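Local structure of aspartate aminotransferase (Plasmodium falciparum, 3K7Y) at residues L125-P130 / S176-I181; K147-F152 / D162-D167; F152-I157 / F355-L360; K194-I199 / V228-K233. The protein probably catalyses the reversible transfer of the amino group of L-aspartate to 2-oxoglutarate, using pyridoxal 5'-phosphate as cofactor and working as a homodimer. All blocks are in the same frame, centred on the assembly; numbering follows the deposited sequence.

Contact 1 of 4, residues L125-P130 / S176-I181; sequences LYVTNP and SVILQI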
loop_
_atom_site.group_PDB
_atom_site.type_symbol
_atom_site.label_atom_id
_atom_site.label_comp_id
_atom_site.label_asym_id
_atom_site.label_seq_id
_atom_site.Cartn_x
_atom_site.Cartn_y
_atom_site.Cartn_z
ATOM N N LEU A 125 -1.724 -5.628 23.955
ATOM C CA LEU A 125 -0.357 -5.345 23.470
ATOM C C LEU A 125 0.338 -4.385 24.398
ATOM O O LEU A 125 -0.229 -3.357 24.767
ATOM C CB LEU A 125 -0.364 -4.733 22.066
ATOM C CG LEU A 125 -0.730 -5.642 20.889
ATOM C CD1 LEU A 125 -1.668 -4.912 19.987
ATOM C CD2 LEU A 125 0.479 -6.115 20.106
ATOM N N TYR A 126 1.564 -4.731 24.774
ATOM C CA TYR A 126 2.382 -3.851 25.575
ATOM C C TYR A 126 3.306 -2.986 24.724
ATOM O O TYR A 126 3.874 -3.433 23.707
ATOM C CB TYR A 126 3.159 -4.642 26.618
ATOM C CG TYR A 126 2.234 -5.288 27.617
ATOM C CD1 TYR A 126 1.720 -4.570 28.705
ATOM C CD2 TYR A 126 1.853 -6.610 27.465
ATOM C CE1 TYR A 126 0.858 -5.161 29.606
ATOM C CE2 TYR A 126 0.991 -7.210 28.359
ATOM C CZ TYR A 126 0.493 -6.490 29.426
ATOM O OH TYR A 126 -0.379 -7.133 30.282
ATOM N N VAL A 127 3.436 -1.734 25.150
ATOM C CA VAL A 127 4.227 -0.767 24.429
ATOM C C VAL A 127 5.090 -0.039 25.465
ATOM O O VAL A 127 4.657 0.135 26.594
ATOM C CB VAL A 127 3.283 0.148 23.607
ATOM C CG1 VAL A 127 2.973 1.429 24.326
ATOM C CG2 VAL A 127 3.867 0.442 22.276
ATOM N N THR A 128 6.320 0.340 25.131
ATOM C CA THR A 128 7.177 0.972 26.160
ATOM C C THR A 128 6.837 2.453 26.270
ATOM O O THR A 128 6.569 3.098 25.261
ATOM C CB THR A 128 8.725 0.781 25.928
ATOM O OG1 THR A 128 9.124 1.307 24.652
ATOM C CG2 THR A 128 9.130 -0.679 26.014
ATOM N N ASN A 129 6.837 2.996 27.480
ATOM C CA ASN A 129 6.498 4.402 27.645
ATOM C C ASN A 129 7.705 5.310 27.571
ATOM O O ASN A 129 8.706 5.028 28.213
ATOM C CB ASN A 129 5.748 4.652 28.945
ATOM C CG ASN A 129 5.516 6.118 29.182
ATOM O OD1 ASN A 129 6.430 6.829 29.596
ATOM N ND2 ASN A 129 4.309 6.593 28.904
ATOM N N PRO A 130 7.623 6.416 26.800
ATOM C CA PRO A 130 6.515 6.822 25.957
ATOM C C PRO A 130 6.687 6.149 24.589
ATOM O O PRO A 130 7.806 5.740 24.234
ATOM C CB PRO A 130 6.697 8.333 25.852
ATOM C CG PRO A 130 8.178 8.526 25.897
ATOM C CD PRO A 130 8.764 7.345 26.665
ATOM N N SER A 176 2.568 -9.936 24.390
ATOM C CA SER A 176 3.081 -9.461 23.134
ATOM C C SER A 176 3.600 -8.074 23.409
ATOM O O SER A 176 2.881 -7.248 23.972
ATOM C CB SER A 176 1.955 -9.429 22.105
ATOM O OG SER A 176 1.071 -10.523 22.308
ATOM N N VAL A 177 4.853 -7.821 23.041
ATOM C CA VAL A 177 5.492 -6.543 23.358
ATOM C C VAL A 177 6.223 -5.963 22.158
ATOM O O VAL A 177 6.919 -6.677 21.434
ATOM C CB VAL A 177 6.484 -6.664 24.544
ATOM C CG1 VAL A 177 7.089 -5.308 24.888
ATOM C CG2 VAL A 177 5.798 -7.236 25.748
ATOM N N ILE A 178 6.060 -4.654 21.968
ATOM C CA ILE A 178 6.751 -3.902 20.917
ATOM C C ILE A 178 7.972 -3.180 21.498
ATOM O O ILE A 178 7.863 -2.415 22.455
ATOM C CB ILE A 178 5.801 -2.888 20.257
ATOM C CG1 ILE A 178 4.707 -3.615 19.479
ATOM C CG2 ILE A 178 6.568 -1.939 19.355
ATOM C CD1 ILE A 178 3.393 -2.855 19.420
ATOM N N LEU A 179 9.136 -3.438 20.922
ATOM C CA LEU A 179 10.355 -2.829 21.406
ATOM C C LEU A 179 11.046 -2.080 20.299
ATOM O O LEU A 179 11.198 -2.586 19.161
ATOM C CB LEU A 179 11.311 -3.871 21.983
ATOM C CG LEU A 179 10.916 -4.498 23.315
ATOM C CD1 LEU A 179 11.876 -5.603 23.705
ATOM C CD2 LEU A 179 10.808 -3.458 24.442
ATOM N N GLN A 180 11.447 -0.862 20.650
ATOM C CA GLN A 180 12.398 -0.084 19.876
ATOM C C GLN A 180 13.686 -0.146 20.674
ATOM O O GLN A 180 13.784 0.440 21.758
ATOM C CB GLN A 180 11.953 1.370 19.748
ATOM C CG GLN A 180 10.655 1.598 19.068
ATOM C CD GLN A 180 10.406 3.074 18.847
ATOM O OE1 GLN A 180 9.463 3.650 19.397
ATOM N NE2 GLN A 180 11.258 3.704 18.032
ATOM N N ILE A 181 14.657 -0.873 20.143
ATOM C CA ILE A 181 15.881 -1.159 20.864
ATOM C C ILE A 181 16.978 -0.160 20.560
ATOM O O ILE A 181 17.977 -0.093 21.279
ATOM C CB ILE A 181 16.397 -2.528 20.497
ATOM C CG1 ILE A 181 16.714 -2.586 19.005
ATOM C CG2 ILE A 181 15.382 -3.575 20.892
ATOM C CD1 ILE A 181 17.203 -3.901 18.561
#

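Contact 2 of 4, residues K147-F152 / D162-D167; sequences KYINFF and DLFLND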
loop_
_atom_site.group_PDB
_atom_site.type_symbol
_atom_site.label_atom_id
_atom_site.label_comp_id
_atom_site.label_asym_id
_atom_site.label_seq_id
_atom_site.Cartn_x
_atom_site.Cartn_y
_atom_site.Cartn_z
ATOM N N LYS A 147 -1.490 -1.383 26.711
ATOM C CA LYS A 147 -0.890 -1.169 28.021
ATOM C C LYS A 147 0.549 -0.708 27.906
ATOM O O LYS A 147 1.234 -1.049 26.930
ATOM C CB LYS A 147 -1.018 -2.419 28.878
ATOM C CG LYS A 147 -2.457 -2.701 29.259
ATOM C CD LYS A 147 -2.633 -4.056 29.903
ATOM C CE LYS A 147 -4.023 -4.147 30.462
ATOM N NZ LYS A 147 -4.332 -2.905 31.233
ATOM N N TYR A 148 0.990 0.065 28.904
ATOM C CA TYR A 148 2.298 0.722 28.878
ATOM C C TYR A 148 3.257 0.143 29.882
ATOM O O TYR A 148 2.894 -0.028 31.032
ATOM C CB TYR A 148 2.168 2.221 29.154
ATOM C CG TYR A 148 1.327 2.964 28.145
ATOM C CD1 TYR A 148 1.912 3.844 27.223
ATOM C CD2 TYR A 148 -0.060 2.782 28.106
ATOM C CE1 TYR A 148 1.127 4.525 26.291
ATOM C CE2 TYR A 148 -0.845 3.449 27.189
ATOM C CZ TYR A 148 -0.256 4.321 26.284
ATOM O OH TYR A 148 -1.068 4.971 25.382
ATOM N N ILE A 149 4.482 -0.129 29.433
ATOM C CA ILE A 149 5.602 -0.544 30.286
ATOM C C ILE A 149 6.501 0.669 30.589
ATOM O O ILE A 149 6.790 1.462 29.680
ATOM C CB ILE A 149 6.456 -1.636 29.582
ATOM C CG1 ILE A 149 5.712 -2.966 29.548
ATOM C CG2 ILE A 149 7.795 -1.858 30.272
ATOM C CD1 ILE A 149 6.499 -4.071 28.831
ATOM N N ASN A 150 6.934 0.803 31.855
ATOM C CA ASN A 150 7.924 1.811 32.272
ATOM C C ASN A 150 9.125 1.756 31.370
ATOM O O ASN A 150 9.548 0.679 30.980
ATOM C CB ASN A 150 8.462 1.515 33.668
ATOM C CG ASN A 150 7.453 1.743 34.753
ATOM O OD1 ASN A 150 7.134 2.886 35.087
ATOM N ND2 ASN A 150 6.971 0.658 35.353
ATOM N N PHE A 151 9.715 2.900 31.069
ATOM C CA PHE A 151 10.904 2.875 30.239
ATOM C C PHE A 151 11.816 4.066 30.468
ATOM O O PHE A 151 12.722 4.016 31.291
ATOM C CB PHE A 151 10.513 2.768 28.768
ATOM C CG PHE A 151 11.645 2.403 27.873
ATOM C CD1 PHE A 151 12.140 1.110 27.865
ATOM C CD2 PHE A 151 12.206 3.343 27.021
ATOM C CE1 PHE A 151 13.185 0.752 27.034
ATOM C CE2 PHE A 151 13.262 3.005 26.189
ATOM C CZ PHE A 151 13.761 1.705 26.197
ATOM N N PHE A 152 11.572 5.123 29.716
ATOM C CA PHE A 152 12.376 6.315 29.764
ATOM C C PHE A 152 12.208 6.971 31.126
ATOM O O PHE A 152 11.088 7.043 31.639
ATOM C CB PHE A 152 11.887 7.228 28.659
ATOM C CG PHE A 152 12.619 8.496 28.561
ATOM C CD1 PHE A 152 13.859 8.542 27.981
ATOM C CD2 PHE A 152 12.051 9.658 29.019
ATOM C CE1 PHE A 152 14.549 9.730 27.876
ATOM C CE2 PHE A 152 12.726 10.849 28.918
ATOM C CZ PHE A 152 13.986 10.883 28.344
ATOM N N ASP A 162 15.710 -0.431 35.737
ATOM C CA ASP A 162 15.258 -1.136 36.933
ATOM C C ASP A 162 13.774 -1.404 36.827
ATOM O O ASP A 162 13.336 -2.544 36.979
ATOM C CB ASP A 162 15.546 -0.314 38.196
ATOM C CG ASP A 162 17.025 0.074 38.332
ATOM O OD1 ASP A 162 17.658 0.482 37.324
ATOM O OD2 ASP A 162 17.558 -0.013 39.464
ATOM N N LEU A 163 13.016 -0.338 36.557
ATOM C CA LEU A 163 11.563 -0.409 36.390
ATOM C C LEU A 163 11.142 -1.020 35.047
ATOM O O LEU A 163 10.075 -1.617 34.944
ATOM C CB LEU A 163 10.934 0.977 36.561
ATOM C CG LEU A 163 10.985 1.622 37.945
ATOM C CD1 LEU A 163 10.720 3.105 37.833
ATOM C CD2 LEU A 163 9.990 0.984 38.898
ATOM N N PHE A 164 11.967 -0.865 34.019
ATOM C CA PHE A 164 11.678 -1.488 32.733
ATOM C C PHE A 164 11.629 -3.034 32.821
ATOM O O PHE A 164 10.679 -3.660 32.329
ATOM C CB PHE A 164 12.671 -0.984 31.668
ATOM C CG PHE A 164 12.709 -1.812 30.398
ATOM C CD1 PHE A 164 11.536 -2.188 29.745
ATOM C CD2 PHE A 164 13.924 -2.188 29.841
ATOM C CE1 PHE A 164 11.578 -2.957 28.563
ATOM C CE2 PHE A 164 13.976 -2.950 28.661
ATOM C CZ PHE A 164 12.803 -3.338 28.024
ATOM N N LEU A 165 12.639 -3.636 33.452
ATOM C CA LEU A 165 12.694 -5.095 33.615
ATOM C C LEU A 165 11.722 -5.616 34.657
ATOM O O LEU A 165 11.300 -6.767 34.588
ATOM C CB LEU A 165 14.099 -5.565 33.956
ATOM C CG LEU A 165 15.200 -5.224 32.965
ATOM C CD1 LEU A 165 16.537 -5.442 33.627
ATOM C CD2 LEU A 165 15.096 -6.059 31.737
ATOM N N ASN A 166 11.388 -4.772 35.626
ATOM C CA ASN A 166 10.325 -5.064 36.576
ATOM C C ASN A 166 9.005 -5.428 35.917
ATOM O O ASN A 166 8.463 -6.509 36.163
ATOM C CB ASN A 166 10.086 -3.864 37.468
ATOM C CG ASN A 166 10.569 -4.090 38.836
ATOM O OD1 ASN A 166 11.486 -4.892 39.060
ATOM N ND2 ASN A 166 9.959 -3.397 39.792
ATOM N N ASP A 167 8.494 -4.505 35.099
ATOM C CA ASP A 167 7.248 -4.686 34.380
ATOM C C ASP A 167 7.407 -5.852 33.440
ATOM O O ASP A 167 6.543 -6.722 33.363
ATOM C CB ASP A 167 6.899 -3.434 33.581
ATOM C CG ASP A 167 6.720 -2.209 34.455
ATOM O OD1 ASP A 167 6.778 -1.095 33.885
ATOM O OD2 ASP A 167 6.519 -2.349 35.691
#

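Contact 3 of 4, residues F152-I157 / F355-L360; sequences FDYNLI and FSFVPL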
loop_
_atom_site.group_PDB
_atom_site.type_symbol
_atom_site.label_atom_id
_atom_site.label_comp_id
_atom_site.label_asym_id
_atom_site.label_seq_id
_atom_site.Cartn_x
_atom_site.Cartn_y
_atom_site.Cartn_z
ATOM N N PHE A 152 11.572 5.123 29.716
ATOM C CA PHE A 152 12.376 6.315 29.764
ATOM C C PHE A 152 12.208 6.971 31.126
ATOM O O PHE A 152 11.088 7.043 31.639
ATOM C CB PHE A 152 11.887 7.228 28.659
ATOM C CG PHE A 152 12.619 8.496 28.561
ATOM C CD1 PHE A 152 13.859 8.542 27.981
ATOM C CD2 PHE A 152 12.051 9.658 29.019
ATOM C CE1 PHE A 152 14.549 9.730 27.876
ATOM C CE2 PHE A 152 12.726 10.849 28.918
ATOM C CZ PHE A 152 13.986 10.883 28.344
ATOM N N ASP A 153 13.318 7.410 31.728
ATOM C CA ASP A 153 13.255 8.101 33.022
ATOM C C ASP A 153 13.252 9.593 32.791
ATOM O O ASP A 153 14.188 10.150 32.220
ATOM C CB ASP A 153 14.384 7.708 33.978
ATOM C CG ASP A 153 14.218 8.345 35.352
ATOM O OD1 ASP A 153 14.452 9.569 35.479
ATOM O OD2 ASP A 153 13.828 7.624 36.297
ATOM N N TYR A 154 12.185 10.233 33.240
ATOM C CA TYR A 154 11.905 11.584 32.797
ATOM C C TYR A 154 12.780 12.601 33.487
ATOM O O TYR A 154 13.052 13.659 32.920
ATOM C CB TYR A 154 10.414 11.909 32.926
ATOM C CG TYR A 154 9.628 11.647 31.646
ATOM C CD1 TYR A 154 9.399 12.669 30.731
ATOM C CD2 TYR A 154 9.138 10.381 31.338
ATOM C CE1 TYR A 154 8.693 12.446 29.558
ATOM C CE2 TYR A 154 8.423 10.145 30.152
ATOM C CZ TYR A 154 8.207 11.188 29.271
ATOM O OH TYR A 154 7.507 10.989 28.099
ATOM N N ASN A 155 13.253 12.272 34.688
ATOM C CA ASN A 155 14.120 13.188 35.413
ATOM C C ASN A 155 15.603 12.925 35.227
ATOM O O ASN A 155 16.381 13.867 35.112
ATOM C CB ASN A 155 13.723 13.327 36.876
ATOM C CG ASN A 155 12.703 14.427 37.077
ATOM O OD1 ASN A 155 11.525 14.275 36.747
ATOM N ND2 ASN A 155 13.155 15.555 37.599
ATOM N N LEU A 156 15.985 11.654 35.174
ATOM C CA LEU A 156 17.361 11.283 34.884
ATOM C C LEU A 156 17.747 11.463 33.415
ATOM O O LEU A 156 18.905 11.740 33.110
ATOM C CB LEU A 156 17.617 9.844 35.306
ATOM C CG LEU A 156 18.607 9.642 36.449
ATOM C CD1 LEU A 156 18.003 10.028 37.792
ATOM C CD2 LEU A 156 19.127 8.199 36.452
ATOM N N ILE A 157 16.779 11.300 32.515
ATOM C CA ILE A 157 16.987 11.357 31.046
ATOM C C ILE A 157 17.841 10.194 30.500
ATOM O O ILE A 157 18.822 10.387 29.782
ATOM C CB ILE A 157 17.474 12.747 30.548
ATOM C CG1 ILE A 157 16.611 13.842 31.165
ATOM C CG2 ILE A 157 17.390 12.844 29.026
ATOM C CD1 ILE A 157 17.134 15.251 30.954
ATOM N N PHE A 355 16.676 12.144 16.176
ATOM C CA PHE A 355 16.203 13.210 17.068
ATOM C C PHE A 355 16.992 13.367 18.369
ATOM O O PHE A 355 17.825 12.538 18.724
ATOM C CB PHE A 355 14.731 13.005 17.470
ATOM C CG PHE A 355 13.838 12.560 16.360
ATOM C CD1 PHE A 355 13.389 13.454 15.409
ATOM C CD2 PHE A 355 13.419 11.239 16.288
ATOM C CE1 PHE A 355 12.553 13.019 14.386
ATOM C CE2 PHE A 355 12.593 10.803 15.279
ATOM C CZ PHE A 355 12.160 11.685 14.330
ATOM N N SER A 356 16.707 14.454 19.073
ATOM C CA SER A 356 16.967 14.519 20.502
ATOM C C SER A 356 15.620 14.716 21.191
ATOM O O SER A 356 14.663 15.161 20.557
ATOM C CB SER A 356 17.945 15.643 20.845
ATOM O OG SER A 356 19.282 15.183 20.758
ATOM N N PHE A 357 15.544 14.357 22.470
ATOM C CA PHE A 357 14.303 14.422 23.222
ATOM C C PHE A 357 14.547 15.225 24.497
ATOM O O PHE A 357 15.262 14.768 25.398
ATOM C CB PHE A 357 13.830 13.006 23.545
ATOM C CG PHE A 357 12.466 12.928 24.199
ATOM C CD1 PHE A 357 11.380 13.632 23.687
ATOM C CD2 PHE A 357 12.262 12.093 25.296
ATOM C CE1 PHE A 357 10.124 13.539 24.291
ATOM C CE2 PHE A 357 11.014 11.991 25.901
ATOM C CZ PHE A 357 9.943 12.713 25.402
ATOM N N VAL A 358 13.969 16.426 24.563
ATOM C CA VAL A 358 14.169 17.326 25.695
ATOM C C VAL A 358 12.816 17.661 26.337
ATOM O O VAL A 358 12.207 18.679 25.993
ATOM C CB VAL A 358 14.891 18.636 25.232
ATOM C CG1 VAL A 358 15.214 19.575 26.412
ATOM C CG2 VAL A 358 16.155 18.308 24.463
ATOM N N PRO A 359 12.326 16.808 27.260
ATOM C CA PRO A 359 10.985 17.066 27.807
ATOM C C PRO A 359 10.784 18.515 28.244
ATOM O O PRO A 359 9.733 19.113 27.972
ATOM C CB PRO A 359 10.898 16.091 28.987
ATOM C CG PRO A 359 11.701 14.908 28.525
ATOM C CD PRO A 359 12.849 15.496 27.698
ATOM N N LEU A 360 11.809 19.082 28.867
ATOM C CA LEU A 360 11.796 20.484 29.281
ATOM C C LEU A 360 11.185 21.460 28.257
ATOM O O LEU A 360 10.550 22.451 28.627
ATOM C CB LEU A 360 13.213 20.920 29.629
ATOM C CG LEU A 360 13.194 22.301 30.257
ATOM C CD1 LEU A 360 12.581 22.225 31.657
ATOM C CD2 LEU A 360 14.582 22.923 30.267
#

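Contact 4 of 4, residues K194-I199 / V228-K233; sequences KYFDEI and VLLIRK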
loop_
_atom_site.group_PDB
_atom_site.type_symbol
_atom_site.label_atom_id
_atom_site.label_comp_id
_atom_site.label_asym_id
_atom_site.label_seq_id
_atom_site.Cartn_x
_atom_site.Cartn_y
_atom_site.Cartn_z
ATOM N N LYS A 194 25.078 -3.899 28.162
ATOM C CA LYS A 194 25.165 -4.291 29.574
ATOM C C LYS A 194 23.951 -5.139 29.984
ATOM O O LYS A 194 24.080 -6.061 30.801
ATOM C CB LYS A 194 25.257 -3.069 30.503
ATOM C CG LYS A 194 26.167 -1.958 30.042
ATOM C CD LYS A 194 26.293 -0.882 31.112
ATOM C CE LYS A 194 27.377 0.135 30.725
ATOM N NZ LYS A 194 27.492 1.231 31.722
ATOM N N TYR A 195 22.790 -4.830 29.389
ATOM C CA TYR A 195 21.497 -5.392 29.798
ATOM C C TYR A 195 20.861 -6.464 28.898
ATOM O O TYR A 195 19.925 -7.148 29.332
ATOM C CB TYR A 195 20.495 -4.272 29.993
ATOM C CG TYR A 195 20.856 -3.334 31.092
ATOM C CD1 TYR A 195 20.457 -3.579 32.399
ATOM C CD2 TYR A 195 21.602 -2.184 30.828
ATOM C CE1 TYR A 195 20.792 -2.697 33.425
ATOM C CE2 TYR A 195 21.940 -1.293 31.839
ATOM C CZ TYR A 195 21.539 -1.553 33.136
ATOM O OH TYR A 195 21.878 -0.672 34.142
ATOM N N PHE A 196 21.345 -6.610 27.663
ATOM C CA PHE A 196 20.791 -7.617 26.761
ATOM C C PHE A 196 20.569 -8.945 27.492
ATOM O O PHE A 196 19.440 -9.413 27.580
ATOM C CB PHE A 196 21.676 -7.843 25.528
ATOM C CG PHE A 196 21.828 -6.636 24.629
ATOM C CD1 PHE A 196 22.755 -6.653 23.593
ATOM C CD2 PHE A 196 21.062 -5.492 24.810
ATOM C CE1 PHE A 196 22.905 -5.563 22.752
ATOM C CE2 PHE A 196 21.209 -4.400 23.965
ATOM C CZ PHE A 196 22.141 -4.437 22.939
ATOM N N ASP A 197 21.633 -9.522 28.045
ATOM C CA ASP A 197 21.582 -10.882 28.591
ATOM C C ASP A 197 20.489 -11.078 29.631
ATOM O O ASP A 197 19.853 -12.136 29.682
ATOM C CB ASP A 197 22.928 -11.299 29.195
ATOM C CG ASP A 197 24.103 -10.954 28.307
ATOM O OD1 ASP A 197 24.455 -9.747 28.210
ATOM O OD2 ASP A 197 24.677 -11.898 27.726
ATOM N N GLU A 198 20.270 -10.075 30.469
ATOM C CA GLU A 198 19.242 -10.219 31.484
ATOM C C GLU A 198 17.893 -10.408 30.792
ATOM O O GLU A 198 17.178 -11.377 31.060
ATOM C CB GLU A 198 19.228 -9.027 32.439
ATOM C CG GLU A 198 18.681 -9.356 33.826
ATOM C CD GLU A 198 18.700 -8.159 34.779
ATOM O OE1 GLU A 198 17.752 -8.035 35.594
ATOM O OE2 GLU A 198 19.653 -7.346 34.715
ATOM N N ILE A 199 17.575 -9.496 29.876
ATOM C CA ILE A 199 16.372 -9.581 29.043
ATOM C C ILE A 199 16.176 -10.985 28.461
ATOM O O ILE A 199 15.140 -11.614 28.674
ATOM C CB ILE A 199 16.423 -8.545 27.895
ATOM C CG1 ILE A 199 16.416 -7.123 28.460
ATOM C CG2 ILE A 199 15.274 -8.742 26.937
ATOM C CD1 ILE A 199 16.981 -6.075 27.528
ATOM N N VAL A 228 21.481 -3.527 15.760
ATOM C CA VAL A 228 20.579 -4.663 15.716
ATOM C C VAL A 228 21.134 -5.859 16.517
ATOM O O VAL A 228 20.763 -7.010 16.278
ATOM C CB VAL A 228 20.270 -5.006 14.235
ATOM C CG1 VAL A 228 21.122 -6.174 13.722
ATOM C CG2 VAL A 228 18.802 -5.251 14.032
ATOM N N LEU A 229 22.001 -5.578 17.490
ATOM C CA LEU A 229 22.654 -6.651 18.252
ATOM C C LEU A 229 21.680 -7.503 19.053
ATOM O O LEU A 229 21.763 -8.734 19.016
ATOM C CB LEU A 229 23.779 -6.133 19.167
ATOM C CG LEU A 229 24.537 -7.159 20.030
ATOM C CD1 LEU A 229 25.048 -8.360 19.237
ATOM C CD2 LEU A 229 25.687 -6.493 20.755
ATOM N N LEU A 230 20.764 -6.859 19.770
ATOM C CA LEU A 230 19.859 -7.594 20.630
ATOM C C LEU A 230 19.189 -8.687 19.832
ATOM O O LEU A 230 19.022 -9.809 20.323
ATOM C CB LEU A 230 18.798 -6.689 21.218
ATOM C CG LEU A 230 18.337 -6.986 22.646
ATOM C CD1 LEU A 230 16.889 -6.551 22.762
ATOM C CD2 LEU A 230 18.504 -8.434 23.109
ATOM N N ILE A 231 18.824 -8.358 18.594
ATOM C CA ILE A 231 18.145 -9.301 17.722
ATOM C C ILE A 231 19.054 -10.494 17.479
ATOM O O ILE A 231 18.618 -11.644 17.599
ATOM C CB ILE A 231 17.713 -8.650 16.394
ATOM C CG1 ILE A 231 16.587 -7.657 16.658
ATOM C CG2 ILE A 231 17.248 -9.704 15.398
ATOM C CD1 ILE A 231 16.195 -6.816 15.471
ATOM N N ARG A 232 20.316 -10.219 17.158
ATOM C CA ARG A 232 21.273 -11.286 16.853
ATOM C C ARG A 232 21.606 -12.136 18.076
ATOM O O ARG A 232 21.712 -13.363 17.989
ATOM C CB ARG A 232 22.526 -10.725 16.186
ATOM C CG ARG A 232 22.306 -10.480 14.705
ATOM C CD ARG A 232 23.307 -9.520 14.137
ATOM N NE ARG A 232 22.804 -8.856 12.941
ATOM C CZ ARG A 232 23.581 -8.387 11.971
ATOM N NH1 ARG A 232 24.894 -8.537 12.045
ATOM N NH2 ARG A 232 23.052 -7.784 10.913
ATOM N N LYS A 233 21.727 -11.479 19.219
ATOM C CA LYS A 233 21.889 -12.192 20.471
ATOM C C LYS A 233 20.670 -13.094 20.721
ATOM O O LYS A 233 20.839 -14.289 20.944
ATOM C CB LYS A 233 22.164 -11.219 21.618
ATOM C CG LYS A 233 23.119 -11.791 22.634
ATOM C CD LYS A 233 23.988 -10.731 23.324
ATOM C CE LYS A 233 24.783 -11.395 24.460
ATOM N NZ LYS A 233 25.662 -10.487 25.255
#

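Contact 1 of 4, residues L125-P130 / S176-I181
Y126 pairs in parallel with V177, giving its N-H to S176 O (3.0 Å, 172° at the hydrogen) and accepting from I178 N through its O (3.0 Å), while the two strands run at 25° to each other. They are neighbours in the large, mainly parallel sheet of the fold-type I PLP enzymes. Beyond this pair they diverge, T128 CA lying 6.9 Å from L179 CA. On the face carrying Y126 and V177, Y126 CB rests 3.8 Å from V177 CG2, and S176 O lies at the edge of the tyrosine ring. With V177 CG1 anti to the backbone N (chi1 -178°), CG2 stands beside that N and meets Y126 CB. On the other face, beside L125 and S176, V127 CG2 approaches I178 CB at 4.3 Å. Just past the strand, Q180 touches the cofactor. T128 suits the divergent end because its two branches differ: OG1 hydrogen-bonds with Y184 OH, whereas CG2 meets L179 CD2 at 3.6 Å, the side chains crossing at about a right angle.

Contact 2 of 4, residues K147-F152 / D162-D167
F151 and F164 form a T-shaped pair between strand 145-153 and helix 161-170, which follows the short strand 158-159 and carries the chain over to strand 176-179, parallel to 145-153 in the large sheet of the fold-type I PLP enzymes. F151 turns its edge to the face of F164, with centroids 5.1 Å apart and planes at 81°. Both rings swing anti to their backbone N (chi1 -166° in F151, 165° in F164), and this lets the side chains lie side by side, pointing the same way. F151 CD1 stands over the F164 ring near its rim, 3.8 Å from F164 CD1. I149 fills the neighbouring place: its CG2 reaches the edge of the F164 ring and also lies 3.8 Å from D167 CB. A branched aliphatic residue suits this spot, since one methyl serves both partners. Nearer solvent the contact turns polar. D167 sends its carboxylate back to the strand where its regular part breaks off after I149, and OD1 accepts from N150 N (2.8 Å), although the placing of OD1 is not very sure. N150 CB packs against L163 CB. At this break, N150 O receives a CA-H...O contact from F164 CA at 3.5 Å.

Contact 3 of 4, residues F152-I157 / F355-L360
Turned obliquely to each other, the rings of F152 and F357 supply the aromatic part of this contact, with centroids 5.2 Å apart and planes at 59°. F152 CE2 lies 3.7 Å from F357 CE2, and F152 CZ is as near to F357 CD2. Apolar contacts centre on P359, a compact ring whose CG reaches both Y154 CD1 (3.9 Å) and F152 CE2 (4.2 Å). Y154 also brings its OH to 4.0 Å from F357 CZ, and its own ring meets that of F152 edge-to-face. No hydrogen bond crosses between the segments. Within 152-157, D153 OD1 accepts from L156 N (2.6 Å, 168°) in an Asx motif; D153 OD2 turns to N160 ND2, beyond the segment. F152 lies at the weakly bonded end of strand 145-153 of the large sheet, and F357 in strand 355-357, paired antiparallel with strand 380-382; S356 and V358 rest on F329 of helix 304-335. The contact therefore probably bridges the large and small domains recognised in aspartate aminotransferases.

Contact 4 of 4, residues K194-I199 / V228-K233
K233 NZ reaches across from its helix to D197 in a salt bridge, 3.0 Å from D197 OD2, approaching on the syn side and out of the carboxylate plane. A second, weak bond runs from NZ to D197 OD1 at 3.3 Å, so the ammonium group engages both oxygens. A long, flexible lysine suits the place: bent at chi2 and extended beyond it, the chain spans from one helix to the other. K233 N is satisfied within its helix by L229 O (2.8 Å). R232, on another side of that helix, spends its guanidinium elsewhere: NH1 in a salt bridge to E225 OE1, NE in a hydrogen bond to I85 O, and NH2 weakly to L84 O. Helices 193-206 and 229-235 belong to successive beta-alpha-beta crossovers of the parallel part of the large sheet, and their short segments cross at -39° with axes 10.4 Å apart. Next to the salt bridge the contact is apolar, and F196 meets both L229 and L230. At the edge of its ring, nearly in plane, L229 CD2 lies 3.5 Å from F196 CE1. L230, which also touches F212 of strand 209-214, places CG over one face of the F196 ring in a CH-pi contact, 4.1 Å from the centroid and 22° off the normal.

In the fold
Contact 1 is the one whose touching residues are all buried, two strands of the large sheet joined by backbone bonds, and it alone includes a residue touching the cofactor. Contact 2 is tied to it directly, since strand 145-153 lies beside 124-128 and V127 O probably accepts from I149 N. Contacts 2 and 3 share that strand and F152; both combine aromatic rings with partly exposed residues, but contact 2 alone of the two has a hydrogen bond across its segments, and its acceptor is not surely placed. Contact 4, away from the annotated sites, joins helices and adds a salt bridge near solvent. It meets contact 1 through I181 against L230, and contact 2 through L165 against I199, whereas contacts 3 and 4 do not touch.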